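Local coordinates for protein exotoxin 3 (Staphylococcus aureus, PDB 2Z8L) that binds the sialylated glycan sialyl Lewis X as a staphylococcal superantigen-like toxin built from an OB-fold domain and a beta-grasp domain, at residues A[178-183]-A[188-193]; A[22-27]-A[140-145]. All blocks are in the same frame, centred on the assembly; numbering follows the deposited sequence.

Overall arrangement
Both contacts are largely buried close to the geometric centre of the molecule, their centres about 10 Å apart, and both converge on helix 141-155. Contact 1 stays within the beta-grasp domain: it joins edge strand 177-181 to the loop before strand 194-196, and its outer side carries the glycan. Contact 2 joins the OB-fold part of the chain to the beta-grasp part, setting residues of helix 18-25 against the start of helix 141-155. Charge meets a backbone carbonyl and sugar hydroxyls in contact 1; in contact 2 a phenol meets a carboxylate and a water joins a second pair. The two touch where Asp193 O lies 2.9 Å from Leu141 N and where Phe180 packs on Asp145.

Contact 1: A[178-183]-A[188-193]. Unlike the reference sequence in segment 188-193: Pro188 (reference Thr), His189 (reference Asn). With SIA (N-acetyl-alpha-neuraminic acid), chain B; GAL (beta-D-galactopyranose), chain C; FUC (alpha-L-fucopyranose), chain D; NAG (2-acetamido-2-deoxy-beta-D-glucopyranose), chain E.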
ATOM      1  N   TYR A 178      -0.480  11.143   6.912  1.00 10.84           N
ATOM      2  CA  TYR A 178      -1.029  10.735   5.623  1.00 10.93           C
ATOM      3  C   TYR A 178      -2.456  10.217   5.850  1.00 11.58           C
ATOM      4  O   TYR A 178      -2.677   9.442   6.770  1.00 15.26           O
ATOM      5  CB  TYR A 178      -0.161   9.658   5.031  1.00 11.55           C
ATOM      6  CG  TYR A 178       1.288  10.125   4.897  1.00 11.05           C
ATOM      7  CD1 TYR A 178       1.719  10.754   3.772  1.00 12.92           C
ATOM      8  CD2 TYR A 178       2.177   9.917   5.916  1.00 12.42           C
ATOM      9  CE1 TYR A 178       3.026  11.157   3.636  1.00 15.02           C
ATOM     10  CE2 TYR A 178       3.494  10.344   5.825  1.00 13.79           C
ATOM     11  CZ  TYR A 178       3.902  10.972   4.669  1.00 14.59           C
ATOM     12  OH  TYR A 178       5.219  11.364   4.545  1.00 17.38           O
ATOM     13  N   THR A 179      -3.384  10.598   4.982  1.00 12.08           N
ATOM     14  CA  THR A 179      -4.791  10.302   5.166  1.00 11.57           C
ATOM     15  C   THR A 179      -5.273   9.450   3.992  1.00 12.11           C
ATOM     16  O   THR A 179      -4.987   9.787   2.821  1.00 13.25           O
ATOM     17  CB  THR A 179      -5.662  11.573   5.151  1.00 13.88           C
ATOM     18  OG1 THR A 179      -5.202  12.430   6.173  1.00 16.93           O
ATOM     19  CG2 THR A 179      -7.114  11.225   5.470  1.00 15.84           C
ATOM     20  N   PHE A 180      -6.024   8.407   4.335  1.00 10.81           N
ATOM     21  CA  PHE A 180      -6.686   7.480   3.359  1.00 10.23           C
ATOM     22  C   PHE A 180      -8.157   7.599   3.531  1.00 10.40           C
ATOM     23  O   PHE A 180      -8.692   7.191   4.564  1.00 11.65           O
ATOM     24  CB  PHE A 180      -6.276   5.984   3.483  1.00 12.50           C
ATOM     25  CG  PHE A 180      -4.775   5.758   3.514  1.00 13.17           C
ATOM     26  CD1 PHE A 180      -3.973   6.419   2.653  1.00 16.04           C
ATOM     27  CD2 PHE A 180      -4.227   4.800   4.368  1.00 16.63           C
ATOM     28  CE1 PHE A 180      -2.573   6.210   2.669  1.00 14.61           C
ATOM     29  CE2 PHE A 180      -2.871   4.569   4.391  1.00 18.26           C
ATOM     30  CZ  PHE A 180      -2.048   5.292   3.512  1.00 18.16           C
ATOM     31  N   GLU A 181      -8.852   8.236   2.586  1.00 10.22           N
ATOM     32  CA  GLU A 181     -10.309   8.344   2.671  1.00 11.26           C
ATOM     33  C   GLU A 181     -10.916   7.001   2.293  1.00 11.51           C
ATOM     34  O   GLU A 181     -10.705   6.488   1.167  1.00 12.40           O
ATOM     35  CB  GLU A 181     -10.824   9.396   1.706  1.00 12.21           C
ATOM     36  CG  GLU A 181     -10.324  10.798   1.910  1.00 16.47           C
ATOM     37  CD  GLU A 181     -10.879  11.715   0.776  1.00 19.87           C
ATOM     38  OE1 GLU A 181     -12.067  12.057   0.872  1.00 23.36           O
ATOM     39  OE2 GLU A 181     -10.178  12.020  -0.226  1.00 20.80           O
ATOM     40  N   LEU A 182     -11.736   6.429   3.174  1.00 10.66           N
ATOM     41  CA  LEU A 182     -12.237   5.046   2.941  1.00 11.03           C
ATOM     42  C   LEU A 182     -13.410   4.919   1.978  1.00 11.62           C
ATOM     43  O   LEU A 182     -13.748   3.794   1.595  1.00 12.61           O
ATOM     44  CB  LEU A 182     -12.570   4.374   4.264  1.00 11.80           C
ATOM     45  CG  LEU A 182     -11.387   4.282   5.210  1.00 10.60           C
ATOM     46  CD1 LEU A 182     -11.772   3.698   6.516  1.00 16.10           C
ATOM     47  CD2 LEU A 182     -10.225   3.473   4.596  1.00 14.86           C
ATOM     48  N   ASN A 183     -13.995   6.043   1.546  1.00 11.37           N
ATOM     49  CA  ASN A 183     -15.118   5.964   0.615  1.00 12.83           C
ATOM     50  C   ASN A 183     -14.709   5.770  -0.834  1.00 12.93           C
ATOM     51  O   ASN A 183     -15.590   5.705  -1.744  1.00 12.24           O
ATOM     52  CB  ASN A 183     -16.054   7.156   0.759  1.00 13.09           C
ATOM     53  CG  ASN A 183     -15.446   8.480   0.353  1.00 17.73           C
ATOM     54  OD1 ASN A 183     -14.305   8.598  -0.062  1.00 17.70           O
ATOM     55  ND2 ASN A 183     -16.263   9.512   0.475  1.00 21.89           N
ATOM     56  N   PRO A 188      -4.607   6.548  -7.724  1.00 16.10           N
ATOM     57  CA  PRO A 188      -3.438   5.983  -8.402  1.00 16.82           C
ATOM     58  C   PRO A 188      -2.181   6.854  -8.335  1.00 15.21           C
ATOM     59  O   PRO A 188      -1.131   6.340  -8.072  1.00 15.43           O
ATOM     60  CB  PRO A 188      -3.926   5.843  -9.821  1.00 17.55           C
ATOM     61  CG  PRO A 188      -5.315   5.481  -9.652  1.00 19.29           C
ATOM     62  CD  PRO A 188      -5.792   6.441  -8.593  1.00 17.47           C
ATOM     63  N   HIS A 189      -2.335   8.165  -8.442  1.00 14.98           N
ATOM     64  CA  HIS A 189      -1.164   9.034  -8.398  1.00 15.44           C
ATOM     65  C   HIS A 189      -0.447   9.079  -7.066  1.00 14.67           C
ATOM     66  O   HIS A 189       0.642   9.711  -7.009  1.00 16.04           O
ATOM     67  CB  HIS A 189      -1.538  10.426  -8.866  1.00 17.90           C
ATOM     68  CG  HIS A 189      -1.616  10.526 -10.355  1.00 19.74           C
ATOM     69  ND1 HIS A 189      -0.656  11.154 -11.114  1.00 24.56           N
ATOM     70  CD2 HIS A 189      -2.500   9.992 -11.228  1.00 25.84           C
ATOM     71  CE1 HIS A 189      -0.965  11.027 -12.392  1.00 26.66           C
ATOM     72  NE2 HIS A 189      -2.081  10.326 -12.490  1.00 25.42           N
ATOM     73  N   ARG A 190      -1.062   8.504  -6.005  1.00 13.25           N
ATOM     74  CA  ARG A 190      -0.433   8.386  -4.699  1.00 13.08           C
ATOM     75  C   ARG A 190       0.208   7.007  -4.507  1.00 14.37           C
ATOM     76  O   ARG A 190       0.838   6.761  -3.486  1.00 15.11           O
ATOM     77  CB  ARG A 190      -1.421   8.603  -3.564  1.00 11.99           C
ATOM     78  CG  ARG A 190      -1.936   9.996  -3.604  1.00 11.94           C
ATOM     79  CD  ARG A 190      -3.062  10.211  -2.613  1.00 13.38           C
ATOM     80  NE  ARG A 190      -2.593  10.237  -1.225  1.00 13.34           N
ATOM     81  CZ  ARG A 190      -3.345   9.971  -0.130  1.00 12.44           C
ATOM     82  NH1 ARG A 190      -4.592   9.603  -0.233  1.00 11.70           N
ATOM     83  NH2 ARG A 190      -2.798  10.062   1.054  1.00 14.90           N
ATOM     84  N   MET A 191       0.078   6.130  -5.505  1.00 14.53           N
ATOM     85  CA  MET A 191       0.447   4.740  -5.207  1.00 15.60           C
ATOM     86  C   MET A 191       1.930   4.464  -5.293  1.00 14.71           C
ATOM     87  O   MET A 191       2.373   3.368  -4.925  1.00 15.03           O
ATOM     88  CB  MET A 191      -0.319   3.784  -6.069  1.00 16.09           C
ATOM     89  CG  MET A 191      -1.518   3.313  -5.301  1.00 16.93           C
ATOM     90  SD  MET A 191      -2.487   2.369  -6.292  1.00 21.89           S
ATOM     91  CE  MET A 191      -4.080   2.372  -5.459  1.00 19.62           C
ATOM     92  N   SER A 192       2.708   5.455  -5.686  1.00 11.92           N
ATOM     93  CA  SER A 192       4.164   5.404  -5.623  1.00 12.07           C
ATOM     94  C   SER A 192       4.808   6.088  -4.401  1.00 12.14           C
ATOM     95  O   SER A 192       6.009   5.985  -4.180  1.00 13.87           O
ATOM     96  CB  SER A 192       4.778   5.952  -6.911  1.00 13.18           C
ATOM     97  OG  SER A 192       4.584   5.044  -8.006  1.00 12.01           O
ATOM     98  N   ASP A 193       4.004   6.808  -3.619  1.00 12.19           N
ATOM     99  CA  ASP A 193       4.555   7.553  -2.486  1.00 12.59           C
ATOM    100  C   ASP A 193       5.082   6.593  -1.404  1.00 12.22           C
ATOM    101  O   ASP A 193       4.455   5.566  -1.187  1.00 13.06           O
ATOM    102  CB  ASP A 193       3.483   8.446  -1.929  1.00 13.67           C
ATOM    103  CG  ASP A 193       3.048   9.577  -2.946  1.00 18.77           C
ATOM    104  OD1 ASP A 193       3.751   9.884  -3.960  1.00 23.44           O
ATOM    105  OD2 ASP A 193       1.950  10.153  -2.732  1.00 26.39           O
TER
HETATM  106  C1  SIA B   3      -2.941  13.965   3.742  1.00 33.07           C
HETATM  107  C2  SIA B   3      -2.394  15.146   2.933  1.00 28.85           C
HETATM  108  C3  SIA B   3      -1.927  16.291   3.833  1.00 31.82           C
HETATM  109  C4  SIA B   3      -0.648  15.924   4.578  1.00 31.00           C
HETATM  110  C5  SIA B   3       0.461  15.447   3.623  1.00 31.42           C
HETATM  111  C6  SIA B   3      -0.118  14.314   2.767  1.00 27.31           C
HETATM  112  C7  SIA B   3       0.810  13.733   1.707  1.00 29.38           C
HETATM  113  C8  SIA B   3       0.050  12.782   0.769  1.00 28.23           C
HETATM  114  C9  SIA B   3       0.920  11.930  -0.123  1.00 29.39           C
HETATM  115  C10 SIA B   3       2.829  15.331   4.291  1.00 35.62           C
HETATM  116  C11 SIA B   3       3.834  14.685   5.208  1.00 34.77           C
HETATM  117  N5  SIA B   3       1.572  14.942   4.438  1.00 29.23           N
HETATM  118  O1A SIA B   3      -2.724  12.839   3.244  1.00 29.40           O
HETATM  119  O1B SIA B   3      -3.603  14.128   4.798  1.00 34.10           O
HETATM  120  O4  SIA B   3      -0.213  17.052   5.406  1.00 33.93           O
HETATM  121  O6  SIA B   3      -1.280  14.822   2.097  1.00 29.43           O
HETATM  122  O7  SIA B   3       1.322  14.782   0.884  1.00 30.26           O
HETATM  123  O8  SIA B   3      -0.772  11.965   1.623  1.00 29.41           O
HETATM  124  O9  SIA B   3       0.173  11.130  -1.049  1.00 30.37           O
HETATM  125  O10 SIA B   3       3.121  16.149   3.421  1.00 37.55           O
HETATM  126  C1  GAL C   2      -4.504  14.466  -1.261  1.00 30.65           C
HETATM  127  C2  GAL C   2      -4.076  15.521  -0.255  1.00 34.03           C
HETATM  128  C3  GAL C   2      -3.933  14.814   1.089  1.00 33.69           C
HETATM  129  C4  GAL C   2      -5.257  14.140   1.462  1.00 31.94           C
HETATM  130  C5  GAL C   2      -5.717  13.176   0.363  1.00 28.89           C
HETATM  131  C6  GAL C   2      -7.052  12.531   0.663  1.00 27.24           C
HETATM  132  O2  GAL C   2      -2.814  16.027  -0.689  1.00 34.23           O
HETATM  133  O3  GAL C   2      -3.467  15.688   2.127  1.00 35.12           O
HETATM  134  O4  GAL C   2      -6.227  15.145   1.638  1.00 35.88           O
HETATM  135  O5  GAL C   2      -5.763  13.885  -0.893  1.00 29.34           O
HETATM  136  O6  GAL C   2      -7.535  11.702  -0.384  1.00 28.72           O
HETATM  137  C1  FUC D   4      -7.816  15.206  -4.336  1.00 38.46           C
HETATM  138  C2  FUC D   4      -9.108  14.432  -4.046  1.00 39.81           C
HETATM  139  C3  FUC D   4      -9.285  14.200  -2.556  1.00 42.15           C
HETATM  140  C4  FUC D   4      -9.130  15.513  -1.802  1.00 42.63           C
HETATM  141  C5  FUC D   4      -7.827  16.213  -2.205  1.00 42.14           C
HETATM  142  C6  FUC D   4      -7.570  17.535  -1.504  1.00 44.11           C
HETATM  143  O2  FUC D   4      -9.142  13.191  -4.727  1.00 39.87           O
HETATM  144  O3  FUC D   4     -10.550  13.576  -2.323  1.00 43.88           O
HETATM  145  O4  FUC D   4     -10.220  16.308  -2.194  1.00 44.18           O
HETATM  146  O5  FUC D   4      -7.785  16.408  -3.601  1.00 40.44           O
HETATM  147  C1  NAG E   1      -3.746  13.967  -6.493  1.00 39.94           C
HETATM  148  C2  NAG E   1      -5.194  13.798  -5.976  1.00 36.95           C
HETATM  149  C3  NAG E   1      -5.440  14.538  -4.666  1.00 34.13           C
HETATM  150  C4  NAG E   1      -4.341  14.223  -3.652  1.00 33.59           C
HETATM  151  C5  NAG E   1      -2.990  14.453  -4.341  1.00 35.44           C
HETATM  152  C6  NAG E   1      -1.727  14.263  -3.511  1.00 41.48           C
HETATM  153  C7  NAG E   1      -6.900  13.393  -7.698  1.00 41.30           C
HETATM  154  C8  NAG E   1      -7.871  14.079  -8.639  1.00 40.21           C
HETATM  155  N2  NAG E   1      -6.177  14.219  -6.948  1.00 37.40           N
HETATM  156  O1  NAG E   1      -3.537  13.182  -7.661  1.00 41.71           O
HETATM  157  O3  NAG E   1      -6.748  14.246  -4.144  1.00 34.36           O
HETATM  158  O4  NAG E   1      -4.554  15.113  -2.555  1.00 33.33           O
HETATM  159  O5  NAG E   1      -2.865  13.556  -5.442  1.00 39.54           O
HETATM  160  O6  NAG E   1      -1.751  13.059  -2.803  1.00 44.65           O
HETATM  161  O7  NAG E   1      -6.834  12.159  -7.646  1.00 40.96           O
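The carbonyl oxygen of Thr179 is gripped end-on by the guanidinium of Arg190: NH2 lies 2.8 Å from Thr179 O, and NH1 of the same group is 3.1 Å from it. Both bonds lie close to the guanidinium plane, but they differ at the acceptor, NH1 approaching in the carbonyl plane and NH2 tilted 34° from it. Neither N-H points straight at the oxygen, as expected when two donors share one atom. The Arg190 chain runs extended from CA to CD and then turns about the CG-CD bond (chi3 72°), which brings the guanidinium to the strand. The Phe180 ring approaches Arg190 NH2 obliquely, ring and guanidinium planes 47° apart. Gln187 takes a further bond from NH1.

The remaining donors of Arg190 serve sialic acid. Arg190 NE points almost straight at SIA O9 (2.9 Å), and NH2 also reaches SIA O8, while galactose C5 lies over one guanidinium face. SIA O9 in turn donates to Asp193 OD2 at 2.6 Å. On the strand, Thr179 N donates to SIA O1A, and Thr179 OG1 donates to SIA O1B at 2.7 Å. Farther along, Glu181 OE2 accepts from both galactose O6 and fucose O3, the latter at 2.6 Å. This is the sialyl Lewis X site of the beta-grasp domain, where edge strand and following loop form its two walls. Because one guanidinium binds both Thr179 O and the sialic acid O8 and O9, the strand bonds help fix the rotation of the group that reads the glycerol tail; its positive charge would probably favour the nearby sialic acid carboxylate.

Contact 2: A[22-27]-A[140-145]; sequences RDYYSG and SLKELD. Unlike the reference sequence in segment 22-27: Gly27 (reference Arg).
Tyr25 OH donates to Asp145 OD2 at 2.6 Å, the single direct hydrogen bond between segments 22-27 and 140-145 and the tight part of their contact. Asp145 OD2 sits at the edge of the Tyr25 ring, close to its plane and 3.2 Å from Tyr25 CE1, and receives the hydroxyl on its syn lone pair. Ring and carboxylate planes stand 79° apart, so the two groups meet crosswise. With CG anti to the backbone N (chi1 170°), the Asp145 carboxylate swings off its helix toward the phenol. Its other oxygen, OD1, forms a salt bridge with Arg149, and Leu186 N bonds to Tyr25 OH; these additional partners would help fix both groups in their buried setting. Tyr24 CD2 lies 3.6 Å above the Tyr25 ring plane, over the centre of one face.

Residues 22-27, in the OB-fold part of the chain, here lie against the long helix of the beta-grasp domain, consistent with a contact between the two domains. Helix 141-155 begins with an N-cap: Ser140 OG accepts from Glu143 N at 3.0 Å.

The other half is looser. Tyr24 OH and Lys142 NZ stay 4.3 Å apart, bridged by a water that donates to Tyr24 OH and accepts from Lys142 NZ, each at 2.8 Å. Lys142 reaches toward the water through an extended chain turned only at its last torsion (chi4 67°). Each polar end is also anchored elsewhere, Tyr24 OH to Glu84 and Lys142 NZ to the carbonyl oxygen of Tyr95.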
ATOM      1  N   ARG A  22     -15.032  -3.034  -1.686  1.00 16.76           N
ATOM      2  CA  ARG A  22     -14.743  -4.084  -0.726  1.00 17.83           C
ATOM      3  C   ARG A  22     -13.996  -5.260  -1.370  1.00 17.51           C
ATOM      4  O   ARG A  22     -13.035  -5.802  -0.806  1.00 17.69           O
ATOM      5  CB  ARG A  22     -16.037  -4.580  -0.056  1.00 18.70           C
ATOM      6  CG  ARG A  22     -15.820  -5.609   1.060  1.00 19.64           C
ATOM      7  CD  ARG A  22     -16.942  -6.528   1.272  1.00 24.16           C
ATOM      8  NE  ARG A  22     -16.499  -7.705   2.029  1.00 28.41           N
ATOM      9  CZ  ARG A  22     -15.901  -8.790   1.514  1.00 29.30           C
ATOM     10  NH1 ARG A  22     -15.659  -8.921   0.204  1.00 30.79           N
ATOM     11  NH2 ARG A  22     -15.546  -9.782   2.329  1.00 32.30           N
ATOM     12  N   ASP A  23     -14.408  -5.671  -2.553  1.00 15.44           N
ATOM     13  CA  ASP A  23     -13.850  -6.864  -3.145  1.00 17.07           C
ATOM     14  C   ASP A  23     -12.405  -6.584  -3.585  1.00 16.58           C
ATOM     15  O   ASP A  23     -11.554  -7.479  -3.523  1.00 15.46           O
ATOM     16  CB  ASP A  23     -14.729  -7.391  -4.287  1.00 17.06           C
ATOM     17  CG  ASP A  23     -16.081  -7.969  -3.795  1.00 21.08           C
ATOM     18  OD1 ASP A  23     -16.298  -8.099  -2.545  1.00 21.87           O
ATOM     19  OD2 ASP A  23     -16.968  -8.250  -4.653  1.00 23.25           O
ATOM     20  N   TYR A  24     -12.130  -5.352  -4.013  1.00 14.81           N
ATOM     21  CA  TYR A  24     -10.747  -4.923  -4.350  1.00 14.89           C
ATOM     22  C   TYR A  24      -9.818  -5.132  -3.165  1.00 14.56           C
ATOM     23  O   TYR A  24      -8.780  -5.747  -3.285  1.00 14.87           O
ATOM     24  CB  TYR A  24     -10.686  -3.462  -4.794  1.00 14.79           C
ATOM     25  CG  TYR A  24      -9.308  -2.952  -5.110  1.00 15.72           C
ATOM     26  CD1 TYR A  24      -8.695  -3.249  -6.317  1.00 16.70           C
ATOM     27  CD2 TYR A  24      -8.609  -2.185  -4.232  1.00 16.84           C
ATOM     28  CE1 TYR A  24      -7.420  -2.758  -6.607  1.00 17.00           C
ATOM     29  CE2 TYR A  24      -7.365  -1.686  -4.534  1.00 17.27           C
ATOM     30  CZ  TYR A  24      -6.772  -2.007  -5.727  1.00 19.43           C
ATOM     31  OH  TYR A  24      -5.531  -1.523  -6.061  1.00 19.44           O
ATOM     32  N   TYR A  25     -10.222  -4.639  -1.994  1.00 13.34           N
ATOM     33  CA  TYR A  25      -9.376  -4.696  -0.831  1.00 14.31           C
ATOM     34  C   TYR A  25      -9.407  -5.995  -0.085  1.00 15.69           C
ATOM     35  O   TYR A  25      -8.652  -6.179   0.858  1.00 17.76           O
ATOM     36  CB  TYR A  25      -9.707  -3.522   0.110  1.00 12.93           C
ATOM     37  CG  TYR A  25      -9.198  -2.184  -0.348  1.00 12.95           C
ATOM     38  CD1 TYR A  25      -7.843  -1.901  -0.315  1.00 11.92           C
ATOM     39  CD2 TYR A  25     -10.029  -1.267  -0.900  1.00 13.03           C
ATOM     40  CE1 TYR A  25      -7.307  -0.669  -0.689  1.00 12.56           C
ATOM     41  CE2 TYR A  25      -9.515  -0.002  -1.263  1.00 13.27           C
ATOM     42  CZ  TYR A  25      -8.163   0.271  -1.199  1.00 12.71           C
ATOM     43  OH  TYR A  25      -7.658   1.499  -1.589  1.00 16.51           O
ATOM     44  N   SER A  26     -10.249  -6.936  -0.545  1.00 15.81           N
ATOM     45  CA  SER A  26     -10.377  -8.298  -0.000  1.00 16.46           C
ATOM     46  C   SER A  26      -9.652  -9.284  -0.867  1.00 16.93           C
ATOM     47  O   SER A  26      -9.631 -10.494  -0.565  1.00 17.79           O
ATOM     48  CB  SER A  26     -11.859  -8.722   0.033  1.00 17.53           C
ATOM     49  OG  SER A  26     -12.582  -7.869   0.843  1.00 20.87           O
ATOM     50  N   GLY A  27      -9.070  -8.786  -1.954  1.00 18.15           N
ATOM     51  CA  GLY A  27      -8.470  -9.619  -2.951  1.00 19.74           C
ATOM     52  C   GLY A  27      -7.006  -9.886  -2.726  1.00 19.85           C
ATOM     53  O   GLY A  27      -6.395  -9.460  -1.758  1.00 19.56           O
ATOM     54  N   SER A 140       5.549   1.658   1.055  1.00 12.28           N
ATOM     55  CA  SER A 140       4.674   2.449   0.161  1.00 12.62           C
ATOM     56  C   SER A 140       3.339   2.743   0.862  1.00 11.72           C
ATOM     57  O   SER A 140       2.808   1.880   1.608  1.00 11.73           O
ATOM     58  CB  SER A 140       4.417   1.716  -1.184  1.00 13.44           C
ATOM     59  OG  SER A 140       3.632   0.564  -1.059  1.00 12.82           O
ATOM     60  N   LEU A 141       2.785   3.952   0.613  1.00 12.25           N
ATOM     61  CA  LEU A 141       1.397   4.211   1.012  1.00 11.96           C
ATOM     62  C   LEU A 141       0.475   3.160   0.434  1.00 10.77           C
ATOM     63  O   LEU A 141      -0.510   2.796   1.108  1.00 13.09           O
ATOM     64  CB  LEU A 141       0.922   5.603   0.578  1.00 13.62           C
ATOM     65  CG  LEU A 141       1.673   6.745   1.195  1.00 15.68           C
ATOM     66  CD1 LEU A 141       0.937   8.071   0.824  1.00 15.39           C
ATOM     67  CD2 LEU A 141       1.810   6.608   2.715  1.00 20.97           C
ATOM     68  N   LYS A 142       0.766   2.667  -0.788  1.00 10.36           N
ATOM     69  CA  LYS A 142      -0.075   1.618  -1.383  1.00 10.49           C
ATOM     70  C   LYS A 142      -0.223   0.385  -0.466  1.00  9.15           C
ATOM     71  O   LYS A 142      -1.341  -0.099  -0.219  1.00 10.18           O
ATOM     72  CB  LYS A 142       0.533   1.169  -2.672  1.00 10.24           C
ATOM     73  CG  LYS A 142      -0.256   0.106  -3.416  1.00 11.04           C
ATOM     74  CD  LYS A 142       0.530  -0.493  -4.585  1.00 12.42           C
ATOM     75  CE  LYS A 142      -0.209  -1.533  -5.423  1.00 13.76           C
ATOM     76  NZ  LYS A 142      -1.317  -0.838  -6.140  1.00 15.38           N
ATOM     77  N   GLU A 143       0.896  -0.127  -0.003  1.00 11.19           N
ATOM     78  CA  GLU A 143       0.911  -1.284   0.881  1.00 12.29           C
ATOM     79  C   GLU A 143       0.228  -1.033   2.198  1.00 11.99           C
ATOM     80  O   GLU A 143      -0.566  -1.839   2.622  1.00 12.63           O
ATOM     81  CB  GLU A 143       2.348  -1.782   1.078  1.00 12.42           C
ATOM     82  CG  GLU A 143       2.368  -3.109   1.810  1.00 14.57           C
ATOM     83  CD  GLU A 143       3.723  -3.782   1.867  1.00 20.47           C
ATOM     84  OE1 GLU A 143       4.730  -3.348   1.230  1.00 23.76           O
ATOM     85  OE2 GLU A 143       3.761  -4.818   2.612  1.00 25.73           O
ATOM     86  N   LEU A 144       0.527   0.093   2.825  1.00 12.27           N
ATOM     87  CA  LEU A 144      -0.135   0.372   4.096  1.00 13.59           C
ATOM     88  C   LEU A 144      -1.642   0.486   3.918  1.00 13.45           C
ATOM     89  O   LEU A 144      -2.426  -0.133   4.672  1.00 14.33           O
ATOM     90  CB  LEU A 144       0.424   1.680   4.635  1.00 14.99           C
ATOM     91  CG  LEU A 144       1.686   1.611   5.424  1.00 21.19           C
ATOM     92  CD1 LEU A 144       2.127   3.045   5.664  1.00 25.57           C
ATOM     93  CD2 LEU A 144       1.235   0.893   6.758  1.00 24.85           C
ATOM     94  N   ASP A 145      -2.078   1.268   2.933  1.00 12.56           N
ATOM     95  CA  ASP A 145      -3.525   1.442   2.636  1.00 13.47           C
ATOM     96  C   ASP A 145      -4.167   0.079   2.452  1.00 13.11           C
ATOM     97  O   ASP A 145      -5.171  -0.244   3.092  1.00 13.53           O
ATOM     98  CB  ASP A 145      -3.685   2.360   1.390  1.00 13.90           C
ATOM     99  CG  ASP A 145      -5.115   2.431   0.830  1.00 14.80           C
ATOM    100  OD1 ASP A 145      -5.934   3.067   1.505  1.00 17.89           O
ATOM    101  OD2 ASP A 145      -5.399   1.858  -0.257  1.00 17.38           O
TER
HETATM  102  O   HOH W   1      -3.430  -1.021  -4.280  1.00 29.21           O